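Local coordinates for hypothetical glycoside hydrolase (Parabacteroides distasonis, PDB 3TAW), which is a putative glycoside hydrolase of unknown function that probably has the five-bladed beta-propeller fold of its enzyme family, at residues E9-C13 / I297-D301; D59-V63 / L327-R331; E246-P250 / L260-G264; Y281-Q285 / P303-P307. One frame throughout, in Å; residues are numbered along the deposited sequence.

Interaction 1: E9-C13 / I297-D301; sequences ETAWC and IGRLD
W12 and L300 lie side by side and run in opposite directions. The six-membered part of the indole meets the leucine branch, with W12 CZ2 4.0 Å from L300 CD2. The ring approaches obliquely. The indole also reaches the backbone of the strand end. W12 CZ2 is 3.7 Å from R299 N and 3.9 Å from G298 C, and G298 has no side chain to hold the ring off. W12 CG is tucked between its own N and carbonyl carbon (chi1 55°), which turns the indole toward 297-301. C13 CB lies over one face of the indole, offset toward its rim. T10 crosses L300 at about a right angle, with T10 CG2 3.9 Å from L300 CD2. L300 CD2 is also 4.2 Å from C13 CB. L300 CD2 thus touches three residues of one turn. This turn, T10 to C13, is a type I beta turn closed by C13 N to T10 O (3.1 Å). It packs on strand 296-299 of the mixed sheet, probably part of a beta-propeller, where I297 and G298 form a classic beta bulge opposite L287. R299 points the other way and makes a salt bridge with D241. K352 NZ donates to C13 O and so ties the turn to the C-terminal end of the chain.

Interaction 2: D59-V63 / L327-R331; sequences DGKIV and LVYYR. With EDO (1,2-ethanediol), chain J; EDO (1,2-ethanediol), chain M; EDO (1,2-ethanediol), chain I.
The strand ends carrying I62 and Y330 run antiparallel, at 176°, with their axes 8.7 Å apart at closest, so side chains fill the gap. I62 lies over one face of the Y330 ring. I62 CG1 is 3.7 Å from the centroid of the Y330 ring, 16° off the normal, a CH-pi contact. I62 CD1 continues along the ring to 3.5 Å from Y330 CD2. I62 CD1 also packs on V328 CG2 at 4.0 Å, so one isoleucine branch touches two residues of the other strand. Y330 CG is anti to its backbone N (chi1 -171°), which sends the ring across to the turn before strand 61-69. There Y330 OH donates to G60 O at 2.6 Å. The oxygen lies at the ring edge, and the donor comes in the carbonyl plane on a lone pair. This bond fixes the far end of the ring while I62 covers its face. Three 1,2-ethanediol molecules line the margins. One accepts from R331 N through its O1 at 3.0 Å, another from K61 NZ, and a third donates to L327 O. I57 and Y335 also touch Y330. Strand 61-69 belongs to a four-stranded antiparallel sheet and strand 322-330 to a three-stranded one. Such packing of one sheet against the next by apolar and aromatic side chains fits the interface between blades of a beta-propeller.

Interaction 3: E246-P250 / L260-G264; sequences ECGPP and LLYNG
E246 and N263 form the tight end of this contact; around P249 and L261 the backbones separate and a water intervenes. E246 N donates to N263 O at 2.8 Å, nearly straight at 172°. N263 N returns a bond of 2.7 Å to E246 O. The amide of N263 bends back to the same oxygen, but N263 ND2 to E246 O is long, 3.4 Å, and weak. E246 O thus takes one good bond from N263 N and a weak second one from N263 ND2. N263 OD1 accepts from V324 N, which helps hold the amide in place. The side chains of E246 and N263 share one face of the sheet, and E246 OE2 is hydrogen-bonded to S178 OG. C247 and Y262 follow as a non-hydrogen-bonded antiparallel pair. The segments are parts of the beta hairpin 244-254 and 257-265, which lies in the large mixed sheet, consistent with a beta-propeller. Past C247 the pairing gives way. G248 N reaches L261 O at 2.9 Å, yet the N-H...O angle of only 129° makes the bond weak. G248 CA lies 3.7 Å from N263 ND2. Beyond it the backbones part. The water donates to P249 O and accepts from L261 N, each at 2.8 Å. The proline ring crosses L261 on a slant, P249 CD 3.7 Å from L261 CB. C247 SG meets L260 CD2 more loosely.

Interaction 4: Y281-Q285 / P303-P307; sequences YCAGQ and PFLQP
F304 CG is placed between its own N and carbonyl carbon (chi1 73°), and Q285 CG lies beside its backbone N (chi1 -59°); together they bring an amide over a ring. The site is strand 281-288 of the mixed sheet, probably part of a beta-propeller, where the loop 303-307 adds a single antiparallel bridge between A283 and L305. A283 N donates to L305 O at 2.9 Å. F304 N donates to A283 O, also at 2.9 Å, and comes in almost straight on the C=O direction. Q285 NE2 stands 3.3 Å above the F304 plane, over the ring centre. The amide is nearly perpendicular to the ring, the planes 84° apart. Q285 NE2 also donates to L14 O, which helps set its position. L305 CB lies on the opposite face of F304, offset toward the rim. A283 CB presses on the ring too, 3.5 Å from F304 CE1. At the other end the C282 side chain sits among prolines. C282 SG packs on P307 CD at 3.7 Å, and C282 CB is tight against P303 CB at 3.5 Å.

How the interactions relate
Interactions 1, 3 and 4 share one mixed sheet. Strand 257-265 pairs with 281-288, which pairs with 296-299. Interactions 3 and 4 have centres about 10 Å apart and are joined by a probable hydrogen bond from G284 N to Y262 O, 2.8 Å. Interactions 1 and 4 meet through L300 N and Q285 O, a probable hydrogen bond of 3.0 Å. Q285 OE1 also touches C13 CB. Interaction 2 lies further off, about 26 Å from interaction 1 between centres. It meets interaction 3 where L327 CB packs on P249 CB at 3.9 Å. The magnesium ion, held by N355 and F356, is about 12 Å from the W12 side chain.

Interaction 1: E9-C13 / I297-D301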
loop_
_atom_site.group_PDB
_atom_site.type_symbol
_atom_site.label_atom_id
_atom_site.label_comp_id
_atom_site.label_asym_id
_atom_site.label_seq_id
_atom_site.Cartn_x
_atom_site.Cartn_y
_atom_site.Cartn_z
ATOM N N GLU A 9 5.302 7.448 25.433
ATOM C CA GLU A 9 4.944 6.072 25.090
ATOM C C GLU A 9 4.767 5.883 23.575
ATOM O O GLU A 9 4.860 4.748 23.092
ATOM C CB GLU A 9 3.669 5.622 25.820
ATOM C CG GLU A 9 2.380 6.329 25.370
ATOM C CD GLU A 9 1.106 5.601 25.799
ATOM O OE1 GLU A 9 1.174 4.677 26.638
ATOM O OE2 GLU A 9 0.026 5.963 25.289
ATOM N N THR A 10 4.488 6.972 22.846
ATOM C CA THR A 10 4.380 6.926 21.382
ATOM C C THR A 10 5.565 7.571 20.648
ATOM O O THR A 10 5.457 7.851 19.458
ATOM C CB THR A 10 3.096 7.617 20.868
ATOM O OG1 THR A 10 3.205 9.033 21.056
ATOM C CG2 THR A 10 1.865 7.078 21.555
ATOM N N ALA A 11 6.688 7.798 21.340
ATOM C CA ALA A 11 7.914 8.331 20.711
ATOM C C ALA A 11 8.402 7.490 19.520
ATOM O O ALA A 11 9.041 8.023 18.623
ATOM C CB ALA A 11 9.032 8.454 21.734
ATOM N N TRP A 12 8.101 6.188 19.527
ATOM C CA TRP A 12 8.500 5.266 18.452
ATOM C C TRP A 12 7.771 5.502 17.134
ATOM O O TRP A 12 8.226 5.006 16.099
ATOM C CB TRP A 12 8.238 3.795 18.853
ATOM C CG TRP A 12 6.806 3.519 19.263
ATOM C CD1 TRP A 12 6.296 3.547 20.542
ATOM C CD2 TRP A 12 5.698 3.187 18.402
ATOM N NE1 TRP A 12 4.952 3.251 20.525
ATOM C CE2 TRP A 12 4.562 3.013 19.231
ATOM C CE3 TRP A 12 5.558 3.003 17.028
ATOM C CZ2 TRP A 12 3.302 2.693 18.717
ATOM C CZ3 TRP A 12 4.301 2.658 16.518
ATOM C CH2 TRP A 12 3.195 2.497 17.365
ATOM N N CYS A 13 6.630 6.182 17.161
ATOM C CA CYS A 13 5.799 6.267 15.954
ATOM C C CYS A 13 6.266 7.370 15.010
ATOM O O CYS A 13 6.957 8.298 15.397
ATOM C CB CYS A 13 4.319 6.396 16.301
ATOM S SG CYS A 13 3.742 8.038 16.702
ATOM N N ILE A 297 4.492 -4.932 20.199
ATOM C CA ILE A 297 4.937 -4.190 21.373
ATOM C C ILE A 297 4.465 -2.737 21.424
ATOM O O ILE A 297 4.798 -1.985 22.357
ATOM C CB ILE A 297 6.473 -4.217 21.490
ATOM C CG1 ILE A 297 7.138 -3.608 20.258
ATOM C CG2 ILE A 297 6.990 -5.654 21.692
ATOM C CD1 ILE A 297 8.669 -3.454 20.464
ATOM N N GLY A 298 3.686 -2.333 20.427
ATOM C CA GLY A 298 3.075 -1.000 20.431
ATOM C C GLY A 298 1.955 -0.922 19.416
ATOM O O GLY A 298 1.973 -1.632 18.424
ATOM N N ARG A 299 0.978 -0.065 19.700
ATOM C CA ARG A 299 -0.154 0.181 18.786
ATOM C C ARG A 299 -0.848 1.471 19.194
ATOM O O ARG A 299 -1.189 1.639 20.372
ATOM C CB ARG A 299 -1.128 -0.985 18.877
ATOM C CG ARG A 299 -2.256 -1.008 17.874
ATOM C CD ARG A 299 -3.021 -2.313 18.030
ATOM N NE ARG A 299 -4.135 -2.461 17.105
ATOM C CZ ARG A 299 -4.914 -3.538 17.012
ATOM N NH1 ARG A 299 -4.708 -4.587 17.807
ATOM N NH2 ARG A 299 -5.898 -3.585 16.117
ATOM N N LEU A 300 -1.065 2.386 18.245
ATOM C CA LEU A 300 -1.674 3.675 18.583
ATOM C C LEU A 300 -3.134 3.470 18.936
ATOM O O LEU A 300 -3.834 2.749 18.228
ATOM C CB LEU A 300 -1.572 4.672 17.428
ATOM C CG LEU A 300 -0.155 5.045 17.004
ATOM C CD1 LEU A 300 -0.232 6.067 15.844
ATOM C CD2 LEU A 300 0.637 5.587 18.171
ATOM N N ASP A 301 -3.573 4.108 20.019
ATOM C CA ASP A 301 -4.981 4.083 20.445
ATOM C C ASP A 301 -5.891 4.877 19.511
ATOM O O ASP A 301 -7.082 4.593 19.407
ATOM C CB ASP A 301 -5.141 4.756 21.815
ATOM C CG ASP A 301 -4.578 3.965 22.965
ATOM O OD1 ASP A 301 -4.479 2.726 22.917
ATOM O OD2 ASP A 301 -4.297 4.634 23.987
#

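Interaction 2: D59-V63 / L327-R331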
loop_
_atom_site.group_PDB
_atom_site.type_symbol
_atom_site.label_atom_id
_atom_site.label_comp_id
_atom_site.label_asym_id
_atom_site.label_seq_id
_atom_site.Cartn_x
_atom_site.Cartn_y
_atom_site.Cartn_z
ATOM N N ASP A 59 16.368 7.687 -9.514
ATOM C CA ASP A 59 17.056 8.693 -10.317
ATOM C C ASP A 59 16.893 10.102 -9.761
ATOM O O ASP A 59 16.574 11.039 -10.498
ATOM C CB ASP A 59 16.594 8.623 -11.793
ATOM C CG ASP A 59 17.613 9.206 -12.760
ATOM O OD1 ASP A 59 18.721 9.558 -12.348
ATOM O OD2 ASP A 59 17.307 9.282 -13.968
ATOM N N GLY A 60 17.094 10.222 -8.451
ATOM C CA GLY A 60 17.096 11.514 -7.769
ATOM C C GLY A 60 15.734 12.128 -7.462
ATOM O O GLY A 60 15.687 13.210 -6.883
ATOM N N LYS A 61 14.643 11.461 -7.849
ATOM C CA LYS A 61 13.307 11.987 -7.682
ATOM C C LYS A 61 12.379 11.063 -6.899
ATOM O O LYS A 61 12.576 9.842 -6.850
ATOM C CB LYS A 61 12.645 12.242 -9.035
ATOM C CG LYS A 61 13.414 13.286 -9.873
ATOM C CD LYS A 61 12.712 13.617 -11.160
ATOM C CE LYS A 61 13.535 14.566 -12.029
ATOM N NZ LYS A 61 12.738 15.020 -13.225
ATOM N N ILE A 62 11.337 11.662 -6.342
ATOM C CA ILE A 62 10.229 10.894 -5.806
ATOM C C ILE A 62 9.423 10.371 -6.990
ATOM O O ILE A 62 9.162 11.127 -7.917
ATOM C CB ILE A 62 9.319 11.741 -4.901
ATOM C CG1 ILE A 62 10.070 12.117 -3.632
ATOM C CG2 ILE A 62 8.030 10.974 -4.548
ATOM C CD1 ILE A 62 9.321 13.103 -2.730
ATOM N N VAL A 63 9.070 9.085 -6.955
ATOM C CA VAL A 63 8.166 8.491 -7.953
ATOM C C VAL A 63 6.935 8.021 -7.215
ATOM O O VAL A 63 7.028 7.278 -6.244
ATOM C CB VAL A 63 8.830 7.340 -8.743
ATOM C CG1 VAL A 63 7.802 6.632 -9.668
ATOM C CG2 VAL A 63 10.059 7.871 -9.537
ATOM N N LEU A 327 5.459 5.847 1.124
ATOM C CA LEU A 327 6.226 6.561 2.145
ATOM C C LEU A 327 7.687 6.618 1.735
ATOM O O LEU A 327 8.285 5.568 1.470
ATOM C CB LEU A 327 6.068 5.874 3.500
ATOM C CG LEU A 327 6.828 6.502 4.668
ATOM C CD1 LEU A 327 6.408 7.987 4.900
ATOM C CD2 LEU A 327 6.627 5.651 5.952
ATOM N N VAL A 328 8.228 7.828 1.625
ATOM C CA VAL A 328 9.629 8.019 1.270
ATOM C C VAL A 328 10.295 9.046 2.184
ATOM O O VAL A 328 9.641 9.956 2.700
ATOM C CB VAL A 328 9.823 8.462 -0.209
ATOM C CG1 VAL A 328 9.353 7.363 -1.178
ATOM C CG2 VAL A 328 9.101 9.805 -0.499
ATOM N N TYR A 329 11.608 8.899 2.353
ATOM C CA TYR A 329 12.442 9.858 3.048
ATOM C C TYR A 329 13.259 10.585 1.981
ATOM O O TYR A 329 14.113 9.974 1.317
ATOM C CB TYR A 329 13.366 9.125 4.017
ATOM C CG TYR A 329 14.158 10.060 4.867
ATOM C CD1 TYR A 329 13.537 10.807 5.849
ATOM C CD2 TYR A 329 15.524 10.235 4.663
ATOM C CE1 TYR A 329 14.249 11.691 6.640
ATOM C CE2 TYR A 329 16.246 11.114 5.453
ATOM C CZ TYR A 329 15.597 11.843 6.421
ATOM O OH TYR A 329 16.291 12.721 7.217
ATOM N N TYR A 330 12.979 11.871 1.798
ATOM C CA TYR A 330 13.507 12.639 0.648
ATOM C C TYR A 330 13.800 14.048 1.126
ATOM O O TYR A 330 12.984 14.637 1.825
ATOM C CB TYR A 330 12.459 12.685 -0.452
ATOM C CG TYR A 330 12.922 13.259 -1.765
ATOM C CD1 TYR A 330 13.723 12.523 -2.611
ATOM C CD2 TYR A 330 12.504 14.515 -2.182
ATOM C CE1 TYR A 330 14.144 13.035 -3.846
ATOM C CE2 TYR A 330 12.889 15.037 -3.410
ATOM C CZ TYR A 330 13.719 14.301 -4.242
ATOM O OH TYR A 330 14.139 14.810 -5.473
ATOM N N ARG A 331 14.965 14.570 0.775
ATOM C CA ARG A 331 15.352 15.926 1.193
ATOM C C ARG A 331 15.087 16.135 2.692
ATOM O O ARG A 331 14.497 17.119 3.110
ATOM C CB ARG A 331 14.608 16.976 0.357
ATOM C CG ARG A 331 14.910 16.897 -1.105
ATOM C CD ARG A 331 14.063 17.917 -1.927
ATOM N NE ARG A 331 14.319 19.304 -1.526
ATOM C CZ ARG A 331 13.760 20.368 -2.103
ATOM N NH1 ARG A 331 12.914 20.222 -3.128
ATOM N NH2 ARG A 331 14.038 21.586 -1.654
HETATM C C1 EDO J . 17.314 11.642 0.518
HETATM O O1 EDO J . 16.867 12.610 -0.462
HETATM C C2 EDO J . 16.915 12.069 1.935
HETATM O O2 EDO J . 17.448 13.354 2.319
HETATM C C1 EDO M . 9.320 16.860 -11.804
HETATM O O1 EDO M . 10.039 15.641 -11.847
HETATM C C2 EDO M . 9.811 17.714 -12.964
HETATM O O2 EDO M . 11.222 17.937 -12.823
HETATM C C1 EDO I . 9.915 3.083 -0.681
HETATM O O1 EDO I . 11.195 2.809 -1.287
HETATM C C2 EDO I . 9.842 2.549 0.760
HETATM O O2 EDO I . 8.612 2.901 1.442
#

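Interaction 3: E246-P250 / L260-G264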
loop_
_atom_site.group_PDB
_atom_site.type_symbol
_atom_site.label_atom_id
_atom_site.label_comp_id
_atom_site.label_asym_id
_atom_site.label_seq_id
_atom_site.Cartn_x
_atom_site.Cartn_y
_atom_site.Cartn_z
ATOM N N GLU A 246 -5.695 -2.995 7.793
ATOM C CA GLU A 246 -5.151 -3.239 6.460
ATOM C C GLU A 246 -3.779 -2.580 6.305
ATOM O O GLU A 246 -3.631 -1.345 6.432
ATOM C CB GLU A 246 -6.117 -2.742 5.377
ATOM C CG GLU A 246 -5.657 -3.030 3.972
ATOM C CD GLU A 246 -6.760 -2.933 2.941
ATOM O OE1 GLU A 246 -7.793 -2.286 3.243
ATOM O OE2 GLU A 246 -6.596 -3.526 1.850
ATOM N N CYS A 247 -2.776 -3.402 6.021
ATOM C CA CYS A 247 -1.411 -2.925 5.944
ATOM C C CYS A 247 -1.269 -1.764 4.951
ATOM O O CYS A 247 -1.960 -1.705 3.949
ATOM C CB CYS A 247 -0.480 -4.066 5.574
ATOM S SG CYS A 247 -0.374 -5.319 6.847
ATOM N N GLY A 248 -0.372 -0.837 5.284
ATOM C CA GLY A 248 -0.173 0.381 4.523
ATOM C C GLY A 248 1.121 0.317 3.716
ATOM O O GLY A 248 1.360 -0.659 2.986
ATOM N N PRO A 249 1.975 1.345 3.826
ATOM C CA PRO A 249 3.229 1.307 3.111
ATOM C C PRO A 249 4.199 0.266 3.676
ATOM O O PRO A 249 3.900 -0.378 4.690
ATOM C CB PRO A 249 3.791 2.727 3.320
ATOM C CG PRO A 249 3.229 3.157 4.611
ATOM C CD PRO A 249 1.862 2.542 4.699
ATOM N N PRO A 250 5.366 0.096 3.038
ATOM C CA PRO A 250 6.372 -0.766 3.644
ATOM C C PRO A 250 6.705 -0.405 5.099
ATOM O O PRO A 250 6.686 0.789 5.494
ATOM C CB PRO A 250 7.592 -0.575 2.733
ATOM C CG PRO A 250 6.986 -0.232 1.395
ATOM C CD PRO A 250 5.835 0.659 1.759
ATOM N N LEU A 260 4.906 -0.311 11.615
ATOM C CA LEU A 260 3.963 -0.615 10.548
ATOM C C LEU A 260 2.850 0.415 10.525
ATOM O O LEU A 260 2.089 0.521 11.477
ATOM C CB LEU A 260 3.373 -2.014 10.731
ATOM C CG LEU A 260 2.277 -2.454 9.760
ATOM C CD1 LEU A 260 2.877 -2.611 8.326
ATOM C CD2 LEU A 260 1.516 -3.752 10.244
ATOM N N LEU A 261 2.777 1.196 9.448
ATOM C CA LEU A 261 1.642 2.055 9.199
ATOM C C LEU A 261 0.545 1.212 8.548
ATOM O O LEU A 261 0.799 0.425 7.634
ATOM C CB LEU A 261 2.023 3.230 8.291
ATOM C CG LEU A 261 2.648 4.473 8.931
ATOM C CD1 LEU A 261 3.954 4.166 9.695
ATOM C CD2 LEU A 261 2.922 5.594 7.916
ATOM N N TYR A 262 -0.677 1.370 9.038
ATOM C CA TYR A 262 -1.803 0.581 8.528
ATOM C C TYR A 262 -3.077 1.408 8.558
ATOM O O TYR A 262 -3.113 2.508 9.127
ATOM C CB TYR A 262 -1.912 -0.736 9.309
ATOM C CG TYR A 262 -2.449 -0.610 10.714
ATOM C CD1 TYR A 262 -1.597 -0.344 11.793
ATOM C CD2 TYR A 262 -3.810 -0.764 10.987
ATOM C CE1 TYR A 262 -2.078 -0.232 13.060
ATOM C CE2 TYR A 262 -4.301 -0.658 12.276
ATOM C CZ TYR A 262 -3.428 -0.391 13.314
ATOM O OH TYR A 262 -3.887 -0.279 14.593
ATOM N N ASN A 263 -4.102 0.870 7.921
ATOM C CA ASN A 263 -5.376 1.514 7.708
ATOM C C ASN A 263 -6.483 0.790 8.462
ATOM O O ASN A 263 -6.698 -0.405 8.260
ATOM C CB ASN A 263 -5.646 1.504 6.216
ATOM C CG ASN A 263 -4.578 2.279 5.452
ATOM O OD1 ASN A 263 -4.511 3.504 5.578
ATOM N ND2 ASN A 263 -3.715 1.575 4.696
ATOM N N GLY A 264 -7.135 1.515 9.349
ATOM C CA GLY A 264 -8.217 0.970 10.171
ATOM C C GLY A 264 -9.555 1.389 9.648
ATOM O O GLY A 264 -9.767 2.575 9.419
HETATM O O HOH W 1 4.348 0.791 7.214
#

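Interaction 4: Y281-Q285 / P303-P307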
loop_
_atom_site.group_PDB
_atom_site.type_symbol
_atom_site.label_atom_id
_atom_site.label_comp_id
_atom_site.label_asym_id
_atom_site.label_seq_id
_atom_site.Cartn_x
_atom_site.Cartn_y
_atom_site.Cartn_z
ATOM N N TYR A 281 -11.951 5.012 6.924
ATOM C CA TYR A 281 -10.599 4.484 7.115
ATOM C C TYR A 281 -9.685 5.596 7.626
ATOM O O TYR A 281 -9.450 6.604 6.921
ATOM C CB TYR A 281 -10.036 3.937 5.809
ATOM C CG TYR A 281 -10.607 2.647 5.249
ATOM C CD1 TYR A 281 -11.915 2.572 4.786
ATOM C CD2 TYR A 281 -9.796 1.533 5.071
ATOM C CE1 TYR A 281 -12.422 1.400 4.217
ATOM C CE2 TYR A 281 -10.283 0.368 4.510
ATOM C CZ TYR A 281 -11.584 0.305 4.061
ATOM O OH TYR A 281 -12.049 -0.842 3.484
ATOM N N CYS A 282 -9.163 5.410 8.838
ATOM C CA CYS A 282 -8.210 6.323 9.458
ATOM C C CYS A 282 -6.944 5.525 9.704
ATOM O O CYS A 282 -7.020 4.343 9.977
ATOM C CB CYS A 282 -8.745 6.840 10.783
ATOM S SG CYS A 282 -10.354 7.677 10.664
ATOM N N ALA A 283 -5.791 6.180 9.633
ATOM C CA ALA A 283 -4.539 5.459 9.647
ATOM C C ALA A 283 -3.953 5.319 11.049
ATOM O O ALA A 283 -3.912 6.275 11.796
ATOM C CB ALA A 283 -3.526 6.160 8.687
ATOM N N GLY A 284 -3.466 4.119 11.356
ATOM C CA GLY A 284 -2.825 3.810 12.637
ATOM C C GLY A 284 -1.395 3.323 12.463
ATOM O O GLY A 284 -0.862 3.270 11.356
ATOM N N GLN A 285 -0.756 2.991 13.580
ATOM C CA GLN A 285 0.591 2.422 13.554
ATOM C C GLN A 285 0.750 1.354 14.600
ATOM O O GLN A 285 0.199 1.451 15.688
ATOM C CB GLN A 285 1.683 3.499 13.736
ATOM C CG GLN A 285 1.616 4.577 12.645
ATOM C CD GLN A 285 2.743 5.556 12.688
ATOM O OE1 GLN A 285 3.825 5.271 13.229
ATOM N NE2 GLN A 285 2.526 6.716 12.063
ATOM N N PRO A 303 -6.000 7.269 15.620
ATOM C CA PRO A 303 -5.313 7.381 14.332
ATOM C C PRO A 303 -4.391 8.599 14.275
ATOM O O PRO A 303 -4.652 9.602 14.945
ATOM C CB PRO A 303 -6.461 7.522 13.330
ATOM C CG PRO A 303 -7.619 8.024 14.112
ATOM C CD PRO A 303 -7.446 7.511 15.504
ATOM N N PHE A 304 -3.318 8.498 13.501
ATOM C CA PHE A 304 -2.371 9.607 13.340
ATOM C C PHE A 304 -2.768 10.436 12.117
ATOM O O PHE A 304 -2.235 11.507 11.921
ATOM C CB PHE A 304 -0.928 9.144 13.222
ATOM C CG PHE A 304 -0.586 8.503 11.916
ATOM C CD1 PHE A 304 -0.839 7.170 11.697
ATOM C CD2 PHE A 304 0.016 9.227 10.909
ATOM C CE1 PHE A 304 -0.539 6.581 10.487
ATOM C CE2 PHE A 304 0.344 8.643 9.701
ATOM C CZ PHE A 304 0.068 7.308 9.489
ATOM N N LEU A 305 -3.708 9.933 11.327
ATOM C CA LEU A 305 -4.233 10.648 10.155
ATOM C C LEU A 305 -5.694 10.242 9.988
ATOM O O LEU A 305 -6.004 9.068 10.081
ATOM C CB LEU A 305 -3.449 10.267 8.909
ATOM C CG LEU A 305 -3.606 11.129 7.644
ATOM C CD1 LEU A 305 -2.908 12.485 7.816
ATOM C CD2 LEU A 305 -3.027 10.381 6.424
ATOM N N GLN A 306 -6.580 11.208 9.744
ATOM C CA GLN A 306 -8.003 10.916 9.552
ATOM C C GLN A 306 -8.569 11.814 8.453
ATOM O O GLN A 306 -7.999 12.872 8.173
ATOM C CB GLN A 306 -8.790 11.117 10.866
ATOM C CG GLN A 306 -8.891 12.564 11.329
ATOM C CD GLN A 306 -9.820 12.748 12.536
ATOM O OE1 GLN A 306 -9.374 13.196 13.580
ATOM N NE2 GLN A 306 -11.089 12.398 12.396
ATOM N N PRO A 307 -9.658 11.374 7.804
ATOM C CA PRO A 307 -10.268 12.246 6.786
ATOM C C PRO A 307 -10.648 13.608 7.366
ATOM O O PRO A 307 -11.332 13.690 8.401
ATOM C CB PRO A 307 -11.480 11.457 6.330
ATOM C CG PRO A 307 -11.104 10.040 6.559
ATOM C CD PRO A 307 -10.335 10.063 7.861
#